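Rhamnosidase B (Bacillus sp., PDB 2OKX) removes terminal alpha-L-rhamnose by hydrolysis from rhamnose-containing glycosides, acting as a family 78 glycoside hydrolase, which probably inverts the anomeric configuration. Local coordinates at residues A[477-482]-A[569-574]; A[256-261]-A[292-297]; A[44-49]-A[109-114]; A[684-689]-A[794-799]. One frame throughout, in Å; residues are numbered along the deposited sequence.

Interaction 1. Residues A[477-482]-A[569-574]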
# COMPACT_ATOMS: atom_id res chain seq x y z
N GLN A 477 -0.05 -17.27 6.36
CA GLN A 477 -0.61 -16.68 5.15
C GLN A 477 0.54 -15.93 4.48
O GLN A 477 0.90 -14.83 4.90
CB GLN A 477 -1.75 -15.70 5.46
CG GLN A 477 -2.43 -15.18 4.20
CD GLN A 477 -3.58 -14.22 4.47
OE1 GLN A 477 -4.26 -14.32 5.49
NE2 GLN A 477 -3.82 -13.31 3.53
N HIS A 478 1.13 -16.53 3.46
CA HIS A 478 2.23 -15.88 2.76
C HIS A 478 1.75 -14.71 1.94
O HIS A 478 0.63 -14.71 1.43
CB HIS A 478 2.98 -16.89 1.89
CG HIS A 478 3.78 -17.87 2.68
ND1 HIS A 478 3.43 -19.20 2.81
CD2 HIS A 478 4.89 -17.70 3.44
CE1 HIS A 478 4.28 -19.80 3.62
NE2 HIS A 478 5.18 -18.91 4.02
N THR A 479 2.60 -13.69 1.82
CA THR A 479 2.25 -12.49 1.08
C THR A 479 2.46 -12.66 -0.42
O THR A 479 3.24 -11.92 -1.03
CB THR A 479 3.06 -11.27 1.60
OG1 THR A 479 4.46 -11.52 1.46
CG2 THR A 479 2.77 -11.04 3.08
N TYR A 480 1.76 -13.62 -1.02
CA TYR A 480 1.87 -13.87 -2.46
C TYR A 480 1.67 -12.54 -3.18
O TYR A 480 0.69 -11.84 -2.91
CB TYR A 480 0.81 -14.86 -2.93
CG TYR A 480 0.82 -16.17 -2.19
CD1 TYR A 480 1.87 -17.08 -2.34
CD2 TYR A 480 -0.22 -16.51 -1.33
CE1 TYR A 480 1.89 -18.28 -1.64
CE2 TYR A 480 -0.21 -17.71 -0.63
CZ TYR A 480 0.84 -18.59 -0.78
OH TYR A 480 0.84 -19.77 -0.07
N GLY A 481 2.59 -12.20 -4.07
CA GLY A 481 2.50 -10.94 -4.80
C GLY A 481 3.31 -9.85 -4.12
O GLY A 481 3.39 -8.72 -4.62
N LEU A 482 3.92 -10.19 -2.99
CA LEU A 482 4.72 -9.23 -2.24
C LEU A 482 5.98 -9.85 -1.65
O LEU A 482 5.91 -10.63 -0.70
CB LEU A 482 3.89 -8.64 -1.09
CG LEU A 482 4.62 -7.72 -0.11
CD1 LEU A 482 4.91 -6.38 -0.79
CD2 LEU A 482 3.76 -7.51 1.13
N PRO A 569 -0.40 -0.98 4.64
CA PRO A 569 1.05 -0.86 4.86
C PRO A 569 1.88 -2.03 4.33
O PRO A 569 3.10 -1.93 4.20
CB PRO A 569 1.14 -0.76 6.38
CG PRO A 569 0.08 -1.74 6.81
CD PRO A 569 -1.08 -1.41 5.87
N SER A 570 1.22 -3.15 4.02
CA SER A 570 1.93 -4.32 3.54
C SER A 570 2.05 -4.44 2.02
O SER A 570 3.08 -4.08 1.45
CB SER A 570 1.28 -5.60 4.10
OG SER A 570 -0.09 -5.68 3.75
N TYR A 571 0.99 -4.92 1.37
CA TYR A 571 1.01 -5.12 -0.08
C TYR A 571 1.27 -3.91 -0.97
O TYR A 571 2.06 -4.01 -1.92
CB TYR A 571 -0.28 -5.79 -0.55
CG TYR A 571 -0.50 -7.18 0.01
CD1 TYR A 571 -1.12 -7.36 1.25
CD2 TYR A 571 -0.03 -8.31 -0.66
CE1 TYR A 571 -1.27 -8.63 1.80
CE2 TYR A 571 -0.16 -9.58 -0.12
CZ TYR A 571 -0.78 -9.73 1.12
OH TYR A 571 -0.87 -10.98 1.68
N GLU A 572 0.64 -2.77 -0.69
CA GLU A 572 0.78 -1.63 -1.59
C GLU A 572 1.38 -0.31 -1.10
O GLU A 572 2.25 0.25 -1.77
CB GLU A 572 -0.57 -1.36 -2.25
CG GLU A 572 -1.33 -2.65 -2.58
CD GLU A 572 -2.47 -2.45 -3.57
OE1 GLU A 572 -3.33 -3.36 -3.68
OE2 GLU A 572 -2.50 -1.40 -4.25
N GLN A 573 0.91 0.20 0.04
CA GLN A 573 1.41 1.48 0.56
C GLN A 573 1.10 2.56 -0.48
O GLN A 573 1.86 3.52 -0.66
CB GLN A 573 2.92 1.41 0.82
CG GLN A 573 3.32 0.50 1.98
CD GLN A 573 4.81 0.18 2.01
OE1 GLN A 573 5.65 1.02 1.67
NE2 GLN A 573 5.14 -1.03 2.43
N VAL A 574 -0.03 2.39 -1.16
CA VAL A 574 -0.48 3.30 -2.22
C VAL A 574 -1.62 4.22 -1.80
O VAL A 574 -2.55 3.80 -1.10
CB VAL A 574 -0.94 2.50 -3.46
CG1 VAL A 574 -1.57 3.43 -4.50
CG2 VAL A 574 0.25 1.77 -4.08
O HOH W 1 -1.86 -13.31 1.00
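The ring of Tyr571 lies against the type II beta turn from Thr479 to Leu482 in a buried contact between two domains. The turn sits between strands 475-477 and 485-489 of the concanavalin-like domain, whereas the tyrosine comes from the loop ahead of helix 577-590 in the six-hairpin glycosidase domain. The turn is closed by Leu482 N bonding to Thr479 O (2.7 Å) and braced by Thr479 OG1, which donates to Leu482 O. Gly481 suits its third position, where a CB would press on the preceding carbonyl.

Apolar packing does most of the joining. Leu482, with CG anti to its backbone N (chi1 174°), sets CD2 over one ring face near the rim and 3.5 Å from Ser570 O, while its CB lies 4.0 Å from Tyr571 CD2. At the ring edge, Tyr480 O approaches Tyr571 CE2 to 3.7 Å. Replacing Tyr571 with an alanine would probably leave Leu482 and the turn facing a gap and cost the bridging water one partner.

Gln477, whose amide is also bonded to His860 and Thr857, reaches the tyrosine through that water. The water accepts from Gln477 NE2 and donates to His478 O (2.9 Å) and, at 2.6 Å, to Tyr571 OH.

Interaction 2. Residues A[256-261]-A[292-297]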
# COMPACT_ATOMS: atom_id res chain seq x y z
N GLY A 256 17.30 -39.68 -10.57
CA GLY A 256 16.69 -39.28 -9.32
C GLY A 256 15.41 -38.48 -9.47
O GLY A 256 15.03 -38.11 -10.58
N VAL A 257 14.73 -38.23 -8.36
CA VAL A 257 13.49 -37.46 -8.36
C VAL A 257 13.80 -35.98 -8.17
O VAL A 257 14.58 -35.61 -7.30
CB VAL A 257 12.54 -37.91 -7.22
CG1 VAL A 257 11.28 -37.05 -7.23
CG2 VAL A 257 12.18 -39.38 -7.39
N VAL A 258 13.20 -35.14 -9.01
CA VAL A 258 13.41 -33.70 -8.93
C VAL A 258 12.06 -33.04 -8.70
O VAL A 258 11.05 -33.44 -9.29
CB VAL A 258 14.03 -33.15 -10.23
CG1 VAL A 258 14.28 -31.65 -10.10
CG2 VAL A 258 15.33 -33.88 -10.54
N THR A 259 12.03 -32.03 -7.84
CA THR A 259 10.78 -31.34 -7.56
C THR A 259 10.84 -29.91 -8.05
O THR A 259 11.74 -29.15 -7.69
CB THR A 259 10.46 -31.34 -6.04
OG1 THR A 259 10.40 -32.68 -5.56
CG2 THR A 259 9.12 -30.66 -5.79
N LEU A 260 9.88 -29.54 -8.89
CA LEU A 260 9.82 -28.17 -9.40
C LEU A 260 8.83 -27.46 -8.50
O LEU A 260 7.72 -27.95 -8.28
CB LEU A 260 9.31 -28.14 -10.84
CG LEU A 260 10.08 -28.95 -11.89
CD1 LEU A 260 9.43 -28.74 -13.26
CD2 LEU A 260 11.55 -28.51 -11.92
N GLY A 261 9.24 -26.31 -7.98
CA GLY A 261 8.36 -25.55 -7.10
C GLY A 261 8.00 -24.19 -7.65
O GLY A 261 8.83 -23.50 -8.24
N LEU A 292 9.15 -34.99 -10.51
CA LEU A 292 9.71 -35.54 -11.75
C LEU A 292 10.63 -36.72 -11.45
O LEU A 292 11.61 -36.58 -10.74
CB LEU A 292 10.50 -34.46 -12.50
CG LEU A 292 9.85 -33.10 -12.70
CD1 LEU A 292 10.81 -32.18 -13.45
CD2 LEU A 292 8.55 -33.25 -13.47
N ASN A 293 10.29 -37.88 -12.01
CA ASN A 293 11.10 -39.08 -11.83
C ASN A 293 11.96 -39.18 -13.08
O ASN A 293 11.57 -39.81 -14.07
CB ASN A 293 10.19 -40.30 -11.69
CG ASN A 293 10.95 -41.56 -11.34
OD1 ASN A 293 11.81 -41.56 -10.46
ND2 ASN A 293 10.63 -42.65 -12.03
N LEU A 294 13.12 -38.54 -13.04
CA LEU A 294 14.02 -38.50 -14.18
C LEU A 294 15.19 -39.47 -14.13
O LEU A 294 15.52 -40.03 -13.08
CB LEU A 294 14.57 -37.08 -14.34
CG LEU A 294 13.54 -35.95 -14.32
CD1 LEU A 294 14.26 -34.61 -14.35
CD2 LEU A 294 12.60 -36.08 -15.50
N ALA A 295 15.82 -39.66 -15.29
CA ALA A 295 16.98 -40.52 -15.42
C ALA A 295 18.14 -39.56 -15.62
O ALA A 295 17.93 -38.40 -15.98
CB ALA A 295 16.84 -41.43 -16.63
N ALA A 296 19.36 -40.03 -15.39
CA ALA A 296 20.53 -39.17 -15.56
C ALA A 296 20.55 -38.56 -16.95
O ALA A 296 20.03 -39.15 -17.90
CB ALA A 296 21.81 -39.98 -15.32
N GLY A 297 21.14 -37.38 -17.08
CA GLY A 297 21.21 -36.74 -18.38
C GLY A 297 20.61 -35.34 -18.41
O GLY A 297 20.33 -34.74 -17.37
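Leu292 and Leu260 meet at about a right angle: Leu292 CD1 lies 3.7 Å from Leu260 CG and equally near its CD1. On the same face of the sheet, Val258 CG2 touches Leu294 CD1 at 4.0 Å. Leu292 and Leu294 share this face because they are two residues apart on the strand. In Leu292, CG stands beside the backbone N, anti to the carbonyl carbon (chi1 -48°), which brings CD1 against Leu260.

The backbones beneath are paired antiparallel. Val258 and Leu292 form a hydrogen-bonded pair, with Val258 N reaching Leu292 O at 2.8 Å and Leu292 N reaching Val258 O at 2.7 Å. A second such pair joins Gly256 to Leu294 through two 3.1 Å bonds, Gly256 N to Leu294 O and Leu294 N to Gly256 O. Gly256 is almost fully stretched here, a shape eased by the absence of a CB. Between the pairs, Val257 CA makes a C-H...O contact of 3.2 Å with Leu292 O, a weak further contact to the oxygen that takes Val258 N. Val257 and Asn293 point to the other, exposed face, where a polar asparagine is at home.

Further out, Leu250 and Leu252 of strand 240-252 lie against Val258 and Leu294, Val271 against Leu260 and Val273 against Leu292. These strands belong to a second sheet, consistent with a beta sandwich. Strand 288-294 is the outermost of its sheet, and the chemistry divides accordingly: branched side chains fill the inner face, while four backbone bonds hold the edge strand in register.

Interaction 3. Residues A[44-49]-A[109-114]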
# COMPACT_ATOMS: atom_id res chain seq x y z
N ILE A 44 16.08 19.74 0.63
CA ILE A 44 16.48 18.59 -0.16
C ILE A 44 15.34 17.78 -0.78
O ILE A 44 14.22 17.75 -0.28
CB ILE A 44 17.32 17.63 0.72
CG1 ILE A 44 17.67 16.35 -0.04
CG2 ILE A 44 16.53 17.27 1.99
CD1 ILE A 44 18.53 15.38 0.76
N THR A 45 15.66 17.13 -1.90
CA THR A 45 14.74 16.24 -2.59
C THR A 45 15.62 15.32 -3.41
O THR A 45 16.80 15.60 -3.62
CB THR A 45 13.74 16.99 -3.49
OG1 THR A 45 12.72 16.07 -3.91
CG2 THR A 45 14.42 17.56 -4.73
N ALA A 46 15.07 14.19 -3.84
CA ALA A 46 15.84 13.25 -4.62
C ALA A 46 14.93 12.36 -5.45
O ALA A 46 13.71 12.38 -5.30
CB ALA A 46 16.70 12.39 -3.71
N ASP A 47 15.54 11.60 -6.35
CA ASP A 47 14.83 10.68 -7.23
C ASP A 47 15.60 9.37 -7.11
O ASP A 47 16.76 9.31 -7.52
CB ASP A 47 14.88 11.20 -8.67
CG ASP A 47 14.05 10.36 -9.62
OD1 ASP A 47 14.09 9.12 -9.50
OD2 ASP A 47 13.36 10.94 -10.49
N SER A 48 14.97 8.31 -6.60
CA SER A 48 13.57 8.28 -6.18
C SER A 48 13.30 8.67 -4.72
O SER A 48 12.32 9.36 -4.43
CB SER A 48 13.00 6.88 -6.42
OG SER A 48 13.37 6.39 -7.69
N ARG A 49 14.14 8.18 -3.81
CA ARG A 49 13.99 8.46 -2.38
C ARG A 49 15.36 8.65 -1.73
O ARG A 49 16.38 8.24 -2.28
CB ARG A 49 13.27 7.29 -1.69
CG ARG A 49 11.88 6.97 -2.24
CD ARG A 49 10.87 8.06 -1.88
NE ARG A 49 9.51 7.68 -2.24
CZ ARG A 49 8.85 8.12 -3.31
NH1 ARG A 49 9.42 8.97 -4.15
NH2 ARG A 49 7.61 7.72 -3.53
N GLY A 109 18.07 9.16 -11.83
CA GLY A 109 18.76 9.26 -10.56
C GLY A 109 19.17 10.69 -10.29
O GLY A 109 19.64 11.38 -11.19
N GLY A 110 19.00 11.15 -9.05
CA GLY A 110 19.39 12.51 -8.75
C GLY A 110 19.20 12.96 -7.32
O GLY A 110 18.32 12.47 -6.60
N LEU A 111 20.04 13.90 -6.92
CA LEU A 111 20.01 14.48 -5.59
C LEU A 111 20.30 15.96 -5.67
O LEU A 111 21.22 16.38 -6.38
CB LEU A 111 21.05 13.82 -4.69
CG LEU A 111 21.30 14.56 -3.36
CD1 LEU A 111 20.06 14.47 -2.49
CD2 LEU A 111 22.50 13.96 -2.66
N ILE A 112 19.51 16.76 -4.96
CA ILE A 112 19.73 18.20 -4.92
C ILE A 112 19.49 18.63 -3.47
O ILE A 112 18.43 18.37 -2.90
CB ILE A 112 18.78 18.96 -5.88
CG1 ILE A 112 19.14 20.44 -5.89
CG2 ILE A 112 17.33 18.75 -5.48
CD1 ILE A 112 18.46 21.23 -6.98
N ALA A 113 20.50 19.26 -2.88
CA ALA A 113 20.41 19.71 -1.50
C ALA A 113 21.19 21.00 -1.29
O ALA A 113 22.22 21.23 -1.92
CB ALA A 113 20.94 18.63 -0.56
N GLU A 114 20.69 21.84 -0.39
CA GLU A 114 21.33 23.11 -0.11
C GLU A 114 21.10 23.53 1.34
O GLU A 114 19.98 23.46 1.84
CB GLU A 114 20.77 24.19 -1.05
CG GLU A 114 21.51 25.51 -1.01
CD GLU A 114 20.80 26.58 -1.80
OE1 GLU A 114 20.32 26.28 -2.92
OE2 GLU A 114 20.72 27.73 -1.32
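Leu111 CD1 is the apolar centre of this strand pair, 3.7 Å from Ile44 CD1 and 4.1 Å from Ala46 CB. With CG anti to the backbone N (chi1 168°), Leu111 leans across toward strand 44-47. Ala113 sits beside Ile44 on this face, their CB atoms 4.0 Å apart; the two alanines are small enough to sit between the larger side chains. Strand 87-96 packs over them, with Val92 and Val94 touching Leu111 and Val94 also touching Ala46.

The reverse face carries Thr45 and Ile112. Each puts CG2 between its own backbone N and carbonyl carbon, and the two methyls press together at 3.2 Å, closer than normal van der Waals contact, with Trp10 against both residues. Strands 41-47 and 110-117 are antiparallel neighbours in one sheet of the N-terminal domain, and strand 87-96 belongs to a second sheet packed on it, as in a beta sandwich.

Two hydrogen-bonded pairs tie the strands. Thr45 N and Ile112 N each donate to the other's carbonyl. Closer to the strand end, Asp47 N binds Gly110 O at 2.9 Å, and Gly110 N returns a longer bond to Asp47 O. The polar side chains gather round these pairs. Thr45 OG1 is held by Phe72 O and Gln71 NE2. The Asp47 carboxylate takes Tyr104 OH on OD1 and Trp187 NE1 on OD2. A cis peptide follows Asp47, after which Ser48 and Arg49 form a classic beta bulge opposite Leu95.

Interaction 4. Residues A[684-689]-A[794-799]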
# COMPACT_ATOMS: atom_id res chain seq x y z
N TRP A 684 -15.99 -5.68 -3.38
CA TRP A 684 -15.40 -6.97 -3.72
C TRP A 684 -16.45 -8.05 -3.44
O TRP A 684 -16.37 -8.78 -2.45
CB TRP A 684 -14.14 -7.25 -2.88
CG TRP A 684 -12.99 -6.31 -3.19
CD1 TRP A 684 -12.38 -5.45 -2.32
CD2 TRP A 684 -12.32 -6.15 -4.45
NE1 TRP A 684 -11.38 -4.76 -2.96
CE2 TRP A 684 -11.32 -5.17 -4.27
CE3 TRP A 684 -12.47 -6.74 -5.71
CZ2 TRP A 684 -10.48 -4.75 -5.30
CZ3 TRP A 684 -11.63 -6.33 -6.75
CH2 TRP A 684 -10.65 -5.34 -6.53
N ALA A 685 -17.45 -8.12 -4.31
CA ALA A 685 -18.53 -9.08 -4.18
C ALA A 685 -19.11 -9.36 -5.57
O ALA A 685 -18.88 -8.59 -6.50
CB ALA A 685 -19.61 -8.52 -3.26
N PRO A 686 -19.87 -10.46 -5.71
CA PRO A 686 -20.50 -10.89 -6.96
C PRO A 686 -21.51 -9.91 -7.56
O PRO A 686 -22.51 -10.32 -8.14
CB PRO A 686 -21.17 -12.21 -6.58
CG PRO A 686 -20.32 -12.71 -5.46
CD PRO A 686 -20.08 -11.46 -4.66
N ILE A 687 -21.25 -8.61 -7.42
CA ILE A 687 -22.12 -7.59 -7.97
C ILE A 687 -21.99 -7.64 -9.49
O ILE A 687 -20.89 -7.82 -10.01
CB ILE A 687 -21.71 -6.17 -7.51
CG1 ILE A 687 -21.97 -6.00 -6.02
CG2 ILE A 687 -22.45 -5.11 -8.32
CD1 ILE A 687 -21.48 -4.67 -5.47
N ASP A 688 -23.11 -7.48 -10.20
CA ASP A 688 -23.04 -7.50 -11.66
C ASP A 688 -22.61 -6.10 -12.08
O ASP A 688 -23.43 -5.26 -12.45
CB ASP A 688 -24.41 -7.87 -12.26
CG ASP A 688 -24.31 -8.30 -13.71
OD1 ASP A 688 -23.21 -8.70 -14.15
OD2 ASP A 688 -25.34 -8.24 -14.42
N GLN A 689 -21.31 -5.86 -12.01
CA GLN A 689 -20.72 -4.57 -12.35
C GLN A 689 -19.69 -4.77 -13.45
O GLN A 689 -18.49 -4.60 -13.23
CB GLN A 689 -20.08 -3.96 -11.09
CG GLN A 689 -19.01 -4.84 -10.45
CD GLN A 689 -18.65 -4.42 -9.03
OE1 GLN A 689 -18.68 -3.23 -8.69
NE2 GLN A 689 -18.31 -5.39 -8.19
N ALA A 794 -31.16 -13.66 -0.73
CA ALA A 794 -31.02 -13.97 -2.15
C ALA A 794 -30.18 -12.91 -2.85
O ALA A 794 -29.61 -13.15 -3.91
CB ALA A 794 -32.39 -14.07 -2.81
N PHE A 795 -30.13 -11.72 -2.25
CA PHE A 795 -29.36 -10.62 -2.81
C PHE A 795 -27.88 -10.85 -2.57
O PHE A 795 -27.49 -11.58 -1.66
CB PHE A 795 -29.74 -9.29 -2.15
CG PHE A 795 -31.02 -8.68 -2.66
CD1 PHE A 795 -31.37 -7.39 -2.28
CD2 PHE A 795 -31.86 -9.39 -3.51
CE1 PHE A 795 -32.55 -6.81 -2.74
CE2 PHE A 795 -33.04 -8.82 -3.97
CZ PHE A 795 -33.38 -7.52 -3.59
N VAL A 796 -27.05 -10.23 -3.40
CA VAL A 796 -25.61 -10.33 -3.23
C VAL A 796 -25.37 -9.58 -1.92
O VAL A 796 -26.00 -8.56 -1.67
CB VAL A 796 -24.85 -9.62 -4.38
CG1 VAL A 796 -23.36 -9.57 -4.07
CG2 VAL A 796 -25.08 -10.37 -5.69
N GLN A 797 -24.48 -10.10 -1.08
CA GLN A 797 -24.21 -9.47 0.21
C GLN A 797 -22.96 -8.59 0.21
O GLN A 797 -22.13 -8.67 -0.70
CB GLN A 797 -24.07 -10.54 1.29
CG GLN A 797 -25.29 -11.45 1.43
CD GLN A 797 -26.55 -10.69 1.82
OE1 GLN A 797 -26.56 -9.94 2.79
NE2 GLN A 797 -27.62 -10.88 1.06
N ILE A 798 -22.83 -7.74 1.23
CA ILE A 798 -21.68 -6.85 1.36
C ILE A 798 -20.43 -7.69 1.55
O ILE A 798 -20.39 -8.59 2.40
CB ILE A 798 -21.86 -5.90 2.58
CG1 ILE A 798 -23.01 -4.93 2.31
CG2 ILE A 798 -20.56 -5.14 2.84
CD1 ILE A 798 -23.27 -3.96 3.44
N GLY A 799 -19.40 -7.41 0.75
CA GLY A 799 -18.18 -8.20 0.83
C GLY A 799 -16.98 -7.60 1.52
O GLY A 799 -15.95 -8.26 1.64
O HOH W 2 -14.63 -9.80 -0.32
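Val796 packs between two loops, CG1 on Ala685 and the Pro686 ring, CG2 on the Pro686 carbonyl. CG1, anti to the backbone N (chi1 172°), lies 3.8 Å from Pro686 CD and 4.0 Å from Ala685 CB; CG2 rests 3.6 Å from Pro686 O. A compact branched side chain fits, since its two methyls reach the ring end and the carbonyl end of the proline from one side. Shortening Val796 to an alanine takes away CG1 and CG2 and would probably open a gap beside the Pro686 ring, leaving Ala685 less firmly packed.

Gln797 comes next and meets the other loop through its backbone: its O lies 3.6 Å from Ala685 CB. Its side chain turns back, NE2 donating to Phe795 O at 2.8 Å from above the carbonyl plane, while OE1 bonds to a glycerol probably from the crystallisation liquor. Ile798 faces the other way, onto Met803 and Tyr807 of helix 801-813.

At Gly799 the backbones come close, with CA 3.8 Å from Trp684 O; a CB would collide with that oxygen, so glycine suits the place. Its N is held by Asp683 OD1, and a water donates to both Gly799 O (2.8 Å) and Trp684 O, bridging two carbonyls that cannot bond each other.

Both loops belong to the six-hairpin glycosidase domain, which in family 78 is an (alpha/alpha)6 barrel; here two of its connecting loops pack together.

How the interactions relate
From the N terminus, interaction 3 closes first, pairing two strands within the N-terminal beta domain across 59 intervening residues. Interaction 2 follows inside the D2 domain, drawing together strands only 30 residues apart. Interaction 1 then leaves the all-within-domain pattern: it joins the concanavalin-like domain to the helical glycosidase domain, its centre about 7 Å from the centre of the chain. Interaction 4 closes last, joining two loops of that helical domain. All four loops run in series, so none nests within or crosses another. Interactions 3 and 4 lie on opposite sides of the chain's centre, their centres about 46 Å apart, whereas the centres of interactions 1 and 4 are about 25 Å apart.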